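PDB 3U24: putative Lipoprotein from Shewanella oneidensis, which is of unknown function but binds zinc and belongs to the DUF885 family of the peptidase MA clan, consistent with a metallopeptidase-like helical fold. Local coordinates for residues A[54-59]-A[121-126]; A[90-95]-A[567-572]; A[94-99]-A[253-258]; A[150-155]-A[214-219]; A[364-369]-A[373-378]. One frame throughout, in Å; residues are numbered along the deposited sequence.

Interaction 1: A[54-59]-A[121-126]. With EDO (1,2-ethanediol), chain P; EDO (1,2-ethanediol), chain S.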
# COMPACT_ATOMS: atom_id res chain seq x y z
N GLY A 54 26.32 -5.36 -4.51
CA GLY A 54 27.24 -4.66 -5.38
C GLY A 54 26.90 -4.61 -6.86
O GLY A 54 27.62 -3.99 -7.64
N TYR A 55 25.80 -5.25 -7.24
CA TYR A 55 25.43 -5.40 -8.64
C TYR A 55 24.25 -4.51 -8.93
O TYR A 55 23.18 -4.71 -8.39
CB TYR A 55 25.03 -6.84 -8.91
CG TYR A 55 24.73 -7.09 -10.36
CD1 TYR A 55 25.77 -7.25 -11.26
CD2 TYR A 55 23.42 -7.10 -10.85
CE1 TYR A 55 25.52 -7.45 -12.61
CE2 TYR A 55 23.16 -7.31 -12.20
CZ TYR A 55 24.23 -7.48 -13.07
OH TYR A 55 24.03 -7.67 -14.40
N LEU A 56 24.44 -3.52 -9.79
CA LEU A 56 23.35 -2.65 -10.21
C LEU A 56 22.86 -3.15 -11.55
O LEU A 56 23.61 -3.12 -12.51
CB LEU A 56 23.85 -1.22 -10.36
CG LEU A 56 22.87 -0.15 -10.83
CD1 LEU A 56 21.73 0.03 -9.85
CD2 LEU A 56 23.62 1.16 -11.08
N GLU A 57 21.61 -3.59 -11.61
CA GLU A 57 21.03 -4.05 -12.89
C GLU A 57 20.88 -2.86 -13.81
O GLU A 57 20.45 -1.80 -13.38
CB GLU A 57 19.67 -4.71 -12.69
CG GLU A 57 19.68 -5.85 -11.67
CD GLU A 57 19.15 -5.44 -10.27
OE1 GLU A 57 19.51 -4.33 -9.78
OE2 GLU A 57 18.39 -6.22 -9.67
N ILE A 58 21.28 -3.01 -15.06
CA ILE A 58 21.13 -1.96 -16.06
C ILE A 58 19.80 -2.25 -16.74
O ILE A 58 19.58 -3.35 -17.28
CB ILE A 58 22.29 -1.95 -17.06
CG1 ILE A 58 23.60 -1.61 -16.33
CG2 ILE A 58 22.05 -0.90 -18.16
CD1 ILE A 58 24.84 -2.21 -16.96
N PRO A 59 18.87 -1.30 -16.69
CA PRO A 59 17.52 -1.60 -17.20
C PRO A 59 17.46 -1.34 -18.69
O PRO A 59 16.84 -0.41 -19.13
CB PRO A 59 16.65 -0.63 -16.40
CG PRO A 59 17.55 0.56 -16.19
CD PRO A 59 18.98 0.08 -16.19
N TYR A 121 13.37 5.17 -13.30
CA TYR A 121 14.82 5.17 -13.37
C TYR A 121 15.43 6.10 -12.33
O TYR A 121 15.46 7.33 -12.48
CB TYR A 121 15.26 5.56 -14.77
CG TYR A 121 14.66 4.68 -15.83
CD1 TYR A 121 15.25 3.48 -16.15
CD2 TYR A 121 13.49 5.02 -16.47
CE1 TYR A 121 14.71 2.65 -17.09
CE2 TYR A 121 12.95 4.20 -17.44
CZ TYR A 121 13.58 3.03 -17.76
OH TYR A 121 13.09 2.16 -18.72
N ASN A 122 15.92 5.50 -11.27
CA ASN A 122 16.52 6.25 -10.14
C ASN A 122 17.35 5.28 -9.29
O ASN A 122 16.82 4.30 -8.77
CB ASN A 122 15.41 6.89 -9.28
CG ASN A 122 15.95 7.86 -8.21
OD1 ASN A 122 17.15 7.85 -7.84
ND2 ASN A 122 15.05 8.73 -7.71
N VAL A 123 18.64 5.54 -9.17
CA VAL A 123 19.50 4.60 -8.39
C VAL A 123 19.41 4.81 -6.85
O VAL A 123 19.88 3.97 -6.09
CB VAL A 123 20.97 4.66 -8.86
CG1 VAL A 123 21.03 4.38 -10.36
CG2 VAL A 123 21.59 6.02 -8.53
N ALA A 124 18.80 5.90 -6.42
CA ALA A 124 18.93 6.35 -5.02
C ALA A 124 18.43 5.29 -4.03
O ALA A 124 19.12 4.96 -3.04
CB ALA A 124 18.20 7.70 -4.81
N GLY A 125 17.26 4.72 -4.35
CA GLY A 125 16.57 3.74 -3.54
C GLY A 125 17.43 2.54 -3.13
O GLY A 125 17.49 2.17 -1.95
N GLY A 126 18.09 1.94 -4.09
CA GLY A 126 18.92 0.77 -3.80
C GLY A 126 20.12 1.13 -2.90
O GLY A 126 20.48 0.38 -1.98
C1 EDO P . 16.78 0.81 -7.34
O1 EDO P . 17.15 2.14 -6.92
C2 EDO P . 17.47 0.39 -8.65
O2 EDO P . 18.84 0.11 -8.39
C1 EDO S . 12.74 2.17 -8.72
O1 EDO S . 14.13 2.38 -9.04
C2 EDO S . 11.92 3.46 -8.92
O2 EDO S . 12.27 4.52 -8.01
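Pro59 presses its ring against the edge of Tyr121, while Leu56, three residues earlier, reaches Val123. From CB of Tyr121 the ring swings to the side of the backbone N, opposite the carbonyl carbon (chi1 -56°), which carries one ring edge to the proline. CE1 lies 3.6 Å from Pro59 CG, close to the plane of the ring, and CD1 stands 3.7 Å from that same CG. At the tip, OH bonds to Trp114 O and Asn162 ND2, so the aromatic carbons can serve apolar packing while the hydroxyl is satisfied. The branched Leu56 and Val123 suit a buried site: Leu56 CD2 meets Val123 CG1 at 4.2 Å, their side chains nearly perpendicular. Asn122 uses OD1 to accept from Ala124 N at 2.9 Å, the donor lying above the carbonyl plane. Through O1, a 1,2-ethanediol, probably from the crystallisation liquor, accepts from Gly126 N and donates to Asn122 O. The arrangement is a loop packed against a helix start, with asparagine as the side-chain cap of helix 124-131.

Interaction 2: A[90-95]-A[567-572]. With ZN (zinc ion), chain C; ZN (zinc ion), chain D.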
# COMPACT_ATOMS: atom_id res chain seq x y z
N GLU A 90 0.12 -24.53 -0.61
CA GLU A 90 0.85 -24.68 -1.85
C GLU A 90 0.03 -24.14 -3.02
O GLU A 90 0.59 -23.53 -3.95
CB GLU A 90 1.23 -26.13 -2.07
CG GLU A 90 2.32 -26.63 -1.14
CD GLU A 90 2.52 -28.12 -1.23
OE1 GLU A 90 1.59 -28.78 -1.78
OE2 GLU A 90 3.58 -28.64 -0.75
N THR A 91 -1.29 -24.32 -2.98
CA THR A 91 -2.10 -23.85 -4.10
C THR A 91 -2.16 -22.32 -4.10
O THR A 91 -2.11 -21.69 -5.14
CB THR A 91 -3.50 -24.54 -4.18
OG1 THR A 91 -4.08 -24.23 -5.45
CG2 THR A 91 -4.43 -24.06 -3.12
N ILE A 92 -2.18 -21.73 -2.93
CA ILE A 92 -2.05 -20.26 -2.81
C ILE A 92 -0.72 -19.78 -3.39
O ILE A 92 -0.70 -18.90 -4.26
CB ILE A 92 -2.26 -19.77 -1.38
CG1 ILE A 92 -3.74 -19.99 -0.99
CG2 ILE A 92 -1.86 -18.29 -1.26
CD1 ILE A 92 -3.99 -20.02 0.50
N ASP A 93 0.38 -20.40 -2.97
CA ASP A 93 1.69 -20.07 -3.54
C ASP A 93 1.74 -20.27 -5.07
O ASP A 93 2.31 -19.43 -5.80
CB ASP A 93 2.81 -20.86 -2.85
CG ASP A 93 2.98 -20.45 -1.37
OD1 ASP A 93 2.31 -19.50 -0.94
OD2 ASP A 93 3.77 -21.09 -0.65
N TYR A 94 1.13 -21.36 -5.55
CA TYR A 94 1.11 -21.65 -6.97
C TYR A 94 0.48 -20.46 -7.70
O TYR A 94 1.07 -19.93 -8.64
CB TYR A 94 0.32 -22.94 -7.26
CG TYR A 94 0.24 -23.32 -8.72
CD1 TYR A 94 -0.54 -22.62 -9.61
CD2 TYR A 94 0.95 -24.42 -9.21
CE1 TYR A 94 -0.60 -22.97 -10.94
CE2 TYR A 94 0.86 -24.79 -10.54
CZ TYR A 94 0.09 -24.04 -11.40
OH TYR A 94 0.01 -24.39 -12.73
N HIS A 95 -0.70 -20.04 -7.24
CA HIS A 95 -1.41 -18.98 -7.90
C HIS A 95 -0.74 -17.61 -7.80
O HIS A 95 -0.71 -16.84 -8.77
CB HIS A 95 -2.87 -18.95 -7.46
CG HIS A 95 -3.65 -20.08 -8.01
ND1 HIS A 95 -3.65 -21.33 -7.44
CD2 HIS A 95 -4.42 -20.16 -9.15
CE1 HIS A 95 -4.43 -22.14 -8.17
NE2 HIS A 95 -4.92 -21.42 -9.20
N ARG A 567 -12.20 -17.57 -0.58
CA ARG A 567 -13.57 -17.96 -0.82
C ARG A 567 -13.64 -19.34 -1.48
O ARG A 567 -14.40 -20.19 -1.05
CB ARG A 567 -14.25 -16.97 -1.74
CG ARG A 567 -15.65 -17.36 -2.17
CD ARG A 567 -16.37 -16.23 -2.95
NE ARG A 567 -17.64 -16.77 -3.44
CZ ARG A 567 -17.78 -17.51 -4.54
NH1 ARG A 567 -16.74 -17.79 -5.32
NH2 ARG A 567 -18.96 -17.96 -4.88
N GLN A 568 -12.87 -19.52 -2.54
CA GLN A 568 -12.90 -20.79 -3.30
C GLN A 568 -12.50 -21.96 -2.37
O GLN A 568 -13.14 -23.00 -2.39
CB GLN A 568 -11.99 -20.69 -4.54
CG GLN A 568 -12.22 -21.71 -5.65
CD GLN A 568 -11.62 -21.31 -7.04
OE1 GLN A 568 -11.43 -20.11 -7.37
NE2 GLN A 568 -11.34 -22.33 -7.87
N LEU A 569 -11.47 -21.77 -1.54
CA LEU A 569 -11.01 -22.87 -0.67
C LEU A 569 -12.05 -23.14 0.41
O LEU A 569 -12.28 -24.28 0.72
CB LEU A 569 -9.64 -22.60 -0.04
CG LEU A 569 -8.52 -22.52 -1.08
CD1 LEU A 569 -7.31 -21.75 -0.54
CD2 LEU A 569 -8.13 -23.89 -1.61
N MSE A 570 -12.69 -22.09 0.93
CA MSE A 570 -13.69 -22.25 1.99
C MSE A 570 -14.96 -22.87 1.46
O MSE A 570 -15.63 -23.56 2.21
CB MSE A 570 -14.00 -20.92 2.72
CG MSE A 570 -12.93 -20.54 3.70
SE MSE A 570 -13.19 -18.90 4.62
CE MSE A 570 -14.61 -19.55 5.77
N LEU A 571 -15.30 -22.65 0.18
CA LEU A 571 -16.53 -23.25 -0.40
C LEU A 571 -16.33 -24.67 -0.93
O LEU A 571 -17.25 -25.46 -0.91
CB LEU A 571 -17.16 -22.36 -1.49
CG LEU A 571 -17.82 -21.07 -0.94
CD1 LEU A 571 -18.43 -20.23 -2.05
CD2 LEU A 571 -18.87 -21.43 0.12
N GLU A 572 -15.12 -24.97 -1.43
CA GLU A 572 -14.69 -26.33 -1.87
C GLU A 572 -14.24 -27.17 -0.66
O GLU A 572 -15.04 -27.73 0.10
CB GLU A 572 -13.49 -26.19 -2.83
CG GLU A 572 -12.95 -27.48 -3.44
CD GLU A 572 -11.49 -27.38 -3.93
OE1 GLU A 572 -10.84 -26.32 -3.68
OE2 GLU A 572 -11.00 -28.39 -4.54
ZN ZN C . -6.03 -22.19 -10.67
ZN ZN D . -9.10 -26.58 -4.64
O HOH W 1 -9.03 -27.64 -6.34
O HOH W 2 -7.12 -24.36 -9.97
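Leu569 supplies the whole of one side of this apolar contact, its two methyl branches meeting different residues of 90-95. CD1 lies 3.9 Å from Ile92 CD1, and CD2 lies 4.0 Å from Thr91 CG2, the threonine and leucine side chains running past each other in opposite directions. Leucine suits the place because its fork spans two neighbouring residues on one helix, and threonine offers a methyl there. Among the polar bonds, His95 ND1 donates to Thr91 O at 2.8 Å, with the acceptor in the ring plane. That oxygen also takes the helical bond from His95 N, the two donors arriving from opposite faces of its carbonyl plane. With ND1 so engaged, NE2 is left to bind one zinc at 2.0 Å. A second zinc is held unevenly by Glu572, OE1 at 2.0 Å and OE2 at 2.6 Å, and by a water that donates to OE2. The contact brings helix 563-571, at the C terminus, against helix 88-111, with helix 427-432 touching Ile92 and helix 523-542 packing on Arg567, Met570 and Leu571.

Interaction 3: A[94-99]-A[253-258]. With ZN (zinc ion), chain C.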
# COMPACT_ATOMS: atom_id res chain seq x y z
N TYR A 94 1.13 -21.36 -5.55
CA TYR A 94 1.11 -21.65 -6.97
C TYR A 94 0.48 -20.46 -7.70
O TYR A 94 1.07 -19.93 -8.64
CB TYR A 94 0.32 -22.94 -7.26
CG TYR A 94 0.24 -23.32 -8.72
CD1 TYR A 94 -0.54 -22.62 -9.61
CD2 TYR A 94 0.95 -24.42 -9.21
CE1 TYR A 94 -0.60 -22.97 -10.94
CE2 TYR A 94 0.86 -24.79 -10.54
CZ TYR A 94 0.09 -24.04 -11.40
OH TYR A 94 0.01 -24.39 -12.73
N HIS A 95 -0.70 -20.04 -7.24
CA HIS A 95 -1.41 -18.98 -7.90
C HIS A 95 -0.74 -17.61 -7.80
O HIS A 95 -0.71 -16.84 -8.77
CB HIS A 95 -2.87 -18.95 -7.46
CG HIS A 95 -3.65 -20.08 -8.01
ND1 HIS A 95 -3.65 -21.33 -7.44
CD2 HIS A 95 -4.42 -20.16 -9.15
CE1 HIS A 95 -4.43 -22.14 -8.17
NE2 HIS A 95 -4.92 -21.42 -9.20
N LEU A 96 -0.18 -17.30 -6.64
CA LEU A 96 0.55 -16.08 -6.47
C LEU A 96 1.76 -16.05 -7.41
O LEU A 96 2.01 -15.04 -8.04
CB LEU A 96 0.99 -15.93 -5.03
CG LEU A 96 -0.10 -15.63 -3.99
CD1 LEU A 96 0.60 -15.56 -2.62
CD2 LEU A 96 -0.92 -14.35 -4.30
N ILE A 97 2.49 -17.16 -7.54
CA ILE A 97 3.59 -17.23 -8.47
C ILE A 97 3.12 -17.07 -9.93
O ILE A 97 3.69 -16.27 -10.70
CB ILE A 97 4.42 -18.52 -8.28
CG1 ILE A 97 5.21 -18.46 -6.96
CG2 ILE A 97 5.37 -18.73 -9.44
CD1 ILE A 97 5.79 -19.81 -6.52
N ASP A 98 2.09 -17.81 -10.33
CA ASP A 98 1.59 -17.74 -11.69
C ASP A 98 1.20 -16.29 -12.09
O ASP A 98 1.61 -15.77 -13.13
CB ASP A 98 0.38 -18.63 -11.82
CG ASP A 98 0.06 -18.99 -13.25
OD1 ASP A 98 0.96 -19.06 -14.10
OD2 ASP A 98 -1.10 -19.26 -13.52
N ASN A 99 0.41 -15.66 -11.23
CA ASN A 99 -0.01 -14.31 -11.41
C ASN A 99 1.17 -13.30 -11.43
O ASN A 99 1.20 -12.41 -12.26
CB ASN A 99 -0.99 -13.89 -10.30
CG ASN A 99 -1.59 -12.52 -10.57
OD1 ASN A 99 -2.32 -12.35 -11.53
ND2 ASN A 99 -1.24 -11.54 -9.76
N ASP A 253 -3.06 -6.85 -10.11
CA ASP A 253 -2.73 -6.27 -8.81
C ASP A 253 -3.71 -6.70 -7.72
O ASP A 253 -3.29 -7.03 -6.62
CB ASP A 253 -2.75 -4.72 -8.88
CG ASP A 253 -1.61 -4.12 -9.70
OD1 ASP A 253 -0.72 -4.89 -10.15
OD2 ASP A 253 -1.59 -2.86 -9.86
N ILE A 254 -5.02 -6.65 -8.01
CA ILE A 254 -6.05 -6.85 -6.98
C ILE A 254 -6.51 -8.32 -6.93
O ILE A 254 -6.74 -8.87 -5.87
CB ILE A 254 -7.25 -5.96 -7.29
CG1 ILE A 254 -6.82 -4.48 -7.37
CG2 ILE A 254 -8.37 -6.12 -6.28
CD1 ILE A 254 -6.22 -3.88 -6.10
N GLN A 255 -6.59 -8.95 -8.09
CA GLN A 255 -7.02 -10.31 -8.21
C GLN A 255 -8.40 -10.50 -7.62
O GLN A 255 -8.69 -11.50 -6.98
CB GLN A 255 -6.00 -11.29 -7.61
CG GLN A 255 -4.65 -11.30 -8.29
CD GLN A 255 -3.74 -12.39 -7.77
OE1 GLN A 255 -2.82 -12.13 -6.96
NE2 GLN A 255 -3.94 -13.60 -8.23
N ALA A 256 -9.24 -9.53 -7.87
CA ALA A 256 -10.64 -9.57 -7.46
C ALA A 256 -11.39 -10.58 -8.30
O ALA A 256 -10.98 -10.96 -9.43
CB ALA A 256 -11.29 -8.20 -7.66
N GLY A 257 -12.52 -10.96 -7.75
CA GLY A 257 -13.49 -11.82 -8.38
C GLY A 257 -14.52 -11.04 -9.17
O GLY A 257 -15.61 -11.52 -9.36
N MSE A 258 -14.17 -9.84 -9.60
CA MSE A 258 -15.03 -9.05 -10.50
C MSE A 258 -14.14 -8.11 -11.33
O MSE A 258 -12.92 -8.00 -11.05
CB MSE A 258 -16.05 -8.26 -9.68
CG MSE A 258 -15.44 -7.16 -8.84
SE MSE A 258 -16.70 -6.23 -7.61
CE MSE A 258 -16.39 -7.15 -5.89
ZN ZN C . -6.03 -22.19 -10.67
O HOH W 2 -7.12 -24.36 -9.97
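Asn99 and Gln255 lay their side-chain amides face to face, the two planes only 14° apart. The chains approach from opposite directions, and Asn99 CG stands 3.5 Å from Gln255 NE2. Across the stack Asn99 ND2 comes within 3.3 Å of Gln255 OE1, but the angle is too poor for a hydrogen bond, as expected of groups that overlap by their faces. Leu96 CD2 comes within 4.0 Å of Gln255 OE1, a van der Waals contact of a methyl with the amide oxygen. In the next shell, Asn99 ND2 donates to Phe252 O, near the end of helix 243-254; this bond ties the asparagine to the other helix and helps fix how its amide is turned. Gln255 leaves the helix with positive phi (57°), and its long chain, extended beyond CG (chi2 -173°), reaches across to helix 88-111, where flat amides can stack at van der Waals distance. Pro562 also touches Gln255. Around the contact, helix 427-432 packs on Leu96, while helix 523-542 packs on Ile254 and Ala256, the residues before and after Gln255.

Interaction 4: A[150-155]-A[214-219]. With EDO (1,2-ethanediol), chain Y.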
# COMPACT_ATOMS: atom_id res chain seq x y z
N GLU A 150 29.76 1.55 -9.97
CA GLU A 150 30.47 1.30 -11.24
C GLU A 150 29.61 1.67 -12.42
O GLU A 150 30.02 2.48 -13.24
CB GLU A 150 30.85 -0.17 -11.44
CG GLU A 150 32.24 -0.58 -10.93
CD GLU A 150 32.48 -2.11 -10.90
OE1 GLU A 150 31.90 -2.81 -10.00
OE2 GLU A 150 33.28 -2.59 -11.77
N ASN A 151 28.41 1.10 -12.45
CA ASN A 151 27.50 1.25 -13.60
C ASN A 151 26.41 2.32 -13.54
O ASN A 151 25.49 2.30 -14.33
CB ASN A 151 26.93 -0.13 -13.98
CG ASN A 151 28.02 -1.03 -14.56
OD1 ASN A 151 28.85 -0.55 -15.35
ND2 ASN A 151 28.13 -2.25 -14.08
N ILE A 152 26.58 3.31 -12.69
CA ILE A 152 25.63 4.40 -12.66
C ILE A 152 25.50 5.14 -14.00
O ILE A 152 24.38 5.46 -14.40
CB ILE A 152 25.87 5.37 -11.47
CG1 ILE A 152 25.45 4.68 -10.17
CG2 ILE A 152 25.11 6.69 -11.67
CD1 ILE A 152 25.80 5.39 -8.88
N PRO A 153 26.63 5.45 -14.68
CA PRO A 153 26.46 6.14 -16.00
C PRO A 153 25.68 5.28 -16.96
O PRO A 153 24.79 5.76 -17.68
CB PRO A 153 27.90 6.31 -16.48
CG PRO A 153 28.65 6.55 -15.20
CD PRO A 153 28.01 5.59 -14.19
N ALA A 154 25.98 3.99 -16.95
CA ALA A 154 25.29 3.05 -17.87
C ALA A 154 23.80 2.95 -17.58
O ALA A 154 22.99 2.82 -18.47
CB ALA A 154 25.90 1.67 -17.79
N TYR A 155 23.46 2.96 -16.30
CA TYR A 155 22.08 2.88 -15.85
C TYR A 155 21.30 4.04 -16.45
O TYR A 155 20.27 3.82 -16.98
CB TYR A 155 22.04 2.95 -14.31
CG TYR A 155 20.67 2.91 -13.72
CD1 TYR A 155 19.91 4.06 -13.61
CD2 TYR A 155 20.13 1.72 -13.28
CE1 TYR A 155 18.62 4.02 -13.06
CE2 TYR A 155 18.82 1.65 -12.72
CZ TYR A 155 18.08 2.81 -12.61
OH TYR A 155 16.81 2.77 -12.06
N SER A 214 28.16 11.28 -9.52
CA SER A 214 27.57 12.60 -9.34
C SER A 214 27.40 13.36 -10.65
O SER A 214 26.39 13.98 -10.88
CB SER A 214 28.45 13.45 -8.41
OG SER A 214 28.50 12.81 -7.15
N LYS A 215 28.44 13.36 -11.45
CA LYS A 215 28.38 13.92 -12.79
C LYS A 215 27.24 13.29 -13.62
O LYS A 215 26.45 14.00 -14.21
CB LYS A 215 29.73 13.73 -13.47
CG LYS A 215 29.83 14.21 -14.90
CD LYS A 215 31.21 13.87 -15.52
CE LYS A 215 31.40 14.55 -16.88
NZ LYS A 215 31.29 16.04 -16.72
N ALA A 216 27.15 11.96 -13.65
CA ALA A 216 26.14 11.27 -14.41
C ALA A 216 24.72 11.59 -13.91
O ALA A 216 23.82 11.72 -14.71
CB ALA A 216 26.37 9.75 -14.40
N ILE A 217 24.54 11.70 -12.60
CA ILE A 217 23.22 11.98 -12.05
C ILE A 217 22.85 13.39 -12.44
O ILE A 217 21.79 13.57 -12.98
CB ILE A 217 23.14 11.75 -10.53
CG1 ILE A 217 23.37 10.27 -10.21
CG2 ILE A 217 21.78 12.22 -9.99
CD1 ILE A 217 23.58 9.93 -8.76
N ASN A 218 23.76 14.36 -12.25
CA ASN A 218 23.49 15.72 -12.62
C ASN A 218 23.21 15.89 -14.11
O ASN A 218 22.31 16.63 -14.46
CB ASN A 218 24.62 16.65 -12.21
CG ASN A 218 24.56 17.04 -10.74
OD1 ASN A 218 25.61 17.09 -10.08
ND2 ASN A 218 23.36 17.34 -10.23
N GLU A 219 23.95 15.20 -14.97
CA GLU A 219 23.67 15.26 -16.41
C GLU A 219 22.32 14.63 -16.74
O GLU A 219 21.61 15.11 -17.56
CB GLU A 219 24.78 14.60 -17.25
CG GLU A 219 26.09 15.41 -17.21
CD GLU A 219 27.29 14.69 -17.85
OE1 GLU A 219 27.20 13.46 -18.15
OE2 GLU A 219 28.33 15.37 -18.05
C1 EDO Y . 30.97 1.30 -16.44
O1 EDO Y . 31.32 2.05 -15.26
C2 EDO Y . 29.71 1.78 -17.19
O2 EDO Y . 28.95 2.83 -16.53
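Tyr155 N donates to Asn151 O at 2.9 Å, the first-turn bond of the helix that presents Ile152 and Pro153 to Ala216. Across the two segments the meeting is apolar. Ala216 CB, a single methyl on helix 200-234, faces the start of helix 152-162 and meets Pro153 CA at 3.9 Å and the ring carbon Pro153 CG at 4.0 Å. Ile152 CG2 lies 4.2 Å from Ile217 CG1 and 4.3 Å from Ala216 CB, so one branch of the isoleucine serves two residues. Alanine suits this place because a small residue lets the backbones close to 5.4 Å between Pro153 CA and Ala216 CA. Proline is at home in the first turn of a helix, where its missing N-H costs no helical bond. In that turn Ala154 N donates to O2 of a 1,2-ethanediol, probably from the crystallisation liquor. Ile152 is also covered by Phe185 and Ala213. Between the two segments the approach therefore rests on shape and apolar burial; the weak salt bridge of Lys215 NZ with Glu219 OE2 stays within helix 200-234, and Glu150 makes a long, weak ion pair with Arg209 of that helix.

Interaction 5: A[364-369]-A[373-378]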
# COMPACT_ATOMS: atom_id res chain seq x y z
N SER A 364 4.16 -1.87 12.50
CA SER A 364 5.38 -2.24 11.80
C SER A 364 5.84 -3.58 12.33
O SER A 364 5.83 -3.86 13.54
CB SER A 364 6.49 -1.19 11.89
OG SER A 364 6.97 -1.06 13.20
N ALA A 365 6.21 -4.41 11.38
CA ALA A 365 6.41 -5.80 11.66
C ALA A 365 7.60 -6.23 10.82
O ALA A 365 7.88 -5.59 9.80
CB ALA A 365 5.15 -6.58 11.30
N PRO A 366 8.31 -7.27 11.25
CA PRO A 366 9.49 -7.73 10.51
C PRO A 366 9.14 -8.33 9.17
O PRO A 366 8.10 -8.98 9.05
CB PRO A 366 10.07 -8.83 11.42
CG PRO A 366 8.96 -9.22 12.34
CD PRO A 366 8.11 -7.99 12.51
N GLY A 367 10.02 -8.13 8.19
CA GLY A 367 9.94 -8.85 6.93
C GLY A 367 10.28 -10.33 7.09
O GLY A 367 10.72 -10.77 8.14
N PRO A 368 10.07 -11.11 6.02
CA PRO A 368 10.30 -12.55 5.98
C PRO A 368 11.74 -12.97 6.26
O PRO A 368 11.95 -14.09 6.72
CB PRO A 368 9.93 -12.93 4.55
CG PRO A 368 10.08 -11.66 3.76
CD PRO A 368 9.63 -10.59 4.71
N TYR A 369 12.72 -12.12 5.98
CA TYR A 369 14.11 -12.49 6.28
C TYR A 369 14.61 -11.93 7.62
O TYR A 369 15.75 -12.20 8.01
CB TYR A 369 15.03 -12.09 5.14
CG TYR A 369 14.75 -12.82 3.84
CD1 TYR A 369 15.21 -14.10 3.64
CD2 TYR A 369 14.03 -12.22 2.82
CE1 TYR A 369 14.97 -14.77 2.46
CE2 TYR A 369 13.79 -12.89 1.62
CZ TYR A 369 14.27 -14.17 1.45
OH TYR A 369 14.06 -14.87 0.27
N GLY A 373 13.48 -9.10 14.53
CA GLY A 373 12.62 -7.93 14.77
C GLY A 373 11.29 -8.13 15.47
O GLY A 373 10.63 -9.15 15.31
N ASN A 374 10.90 -7.12 16.23
CA ASN A 374 9.64 -7.15 16.98
C ASN A 374 8.51 -6.42 16.22
O ASN A 374 8.77 -5.72 15.23
CB ASN A 374 9.88 -6.53 18.36
CG ASN A 374 8.95 -7.09 19.41
OD1 ASN A 374 8.27 -8.09 19.19
ND2 ASN A 374 8.92 -6.43 20.58
N THR A 375 7.26 -6.59 16.68
CA THR A 375 6.09 -5.94 16.06
C THR A 375 5.56 -4.86 16.96
O THR A 375 5.25 -5.14 18.11
CB THR A 375 4.93 -6.94 15.79
OG1 THR A 375 5.40 -8.04 15.00
CG2 THR A 375 3.76 -6.25 15.04
N TYR A 376 5.42 -3.64 16.44
CA TYR A 376 4.85 -2.49 17.19
C TYR A 376 3.65 -1.78 16.51
O TYR A 376 3.48 -1.84 15.30
CB TYR A 376 5.91 -1.41 17.39
CG TYR A 376 7.22 -1.90 17.93
CD1 TYR A 376 7.45 -1.95 19.31
CD2 TYR A 376 8.24 -2.29 17.07
CE1 TYR A 376 8.67 -2.39 19.80
CE2 TYR A 376 9.47 -2.74 17.56
CZ TYR A 376 9.67 -2.79 18.93
OH TYR A 376 10.88 -3.25 19.41
N TYR A 377 2.88 -1.05 17.31
CA TYR A 377 1.92 -0.07 16.82
C TYR A 377 2.56 1.32 16.93
O TYR A 377 2.62 1.89 18.03
CB TYR A 377 0.63 -0.15 17.63
CG TYR A 377 -0.59 0.61 17.12
CD1 TYR A 377 -0.66 1.12 15.84
CD2 TYR A 377 -1.71 0.74 17.93
CE1 TYR A 377 -1.79 1.79 15.40
CE2 TYR A 377 -2.85 1.38 17.50
CZ TYR A 377 -2.90 1.90 16.23
OH TYR A 377 -4.02 2.57 15.83
N ASN A 378 3.04 1.82 15.80
CA ASN A 378 3.62 3.15 15.68
C ASN A 378 2.54 4.23 15.67
O ASN A 378 1.75 4.32 14.74
CB ASN A 378 4.43 3.27 14.38
CG ASN A 378 5.61 2.33 14.35
OD1 ASN A 378 6.34 2.20 15.33
ND2 ASN A 378 5.81 1.67 13.21
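Ser364 and Tyr376 are joined by two backbone bonds, the mark of an antiparallel hydrogen-bonded pair. Ser364 N donates to Tyr376 O at 2.9 Å, and Tyr376 N returns a bond of equal length to Ser364 O. The N-H and C=O of both residues are thus satisfied across the segments. Ser364 O also receives a CA-H...O contact from Thr375 CA at 3.3 Å. The serine hydroxyl, placed between backbone N and carbonyl carbon (chi1 67°), lies 3.0 Å from Asn378 ND2 and near the edge of the Tyr376 ring. Asn378 OD1 has its partner in Arg351 NE, and Arg351 also makes a cation-pi contact with Tyr376. Past the paired residues, Pro366, which has no N-H to offer the opposing chain, rests CG 3.4 Å from Gly373 O, and Ala365 CB packs 4.0 Å from Thr375 OG1. Gly373 has no side chain to crowd Pro366, and its N donates to Asp370 OD1. Chemically, backbone hydrogen bonds set the register of Ser364 and Tyr376, whereas Pro366 cannot continue the pattern as a donor, and there the segments meet by van der Waals contact.

Overall arrangement
From the N terminus, interaction 1 closes first, bringing the loop before helix 61-79 to the start of helix 124-131. Interactions 2 and 3 both leave from helix 88-111, share Tyr94 and His95, and cross interaction 1, since their first segments lie inside its loop. Interaction 4 ties helix 152-162 to helix 200-234 and is nested inside the loops closed by interactions 2 and 3; it touches interaction 1, where Tyr155 packs on Val123. Interaction 3 then closes at the end of helix 243-254. Interaction 5, the short loop closed by the antiparallel pairing of strands 362-364 and 376-379, follows it and lies within interaction 2, which closes only at the C terminus.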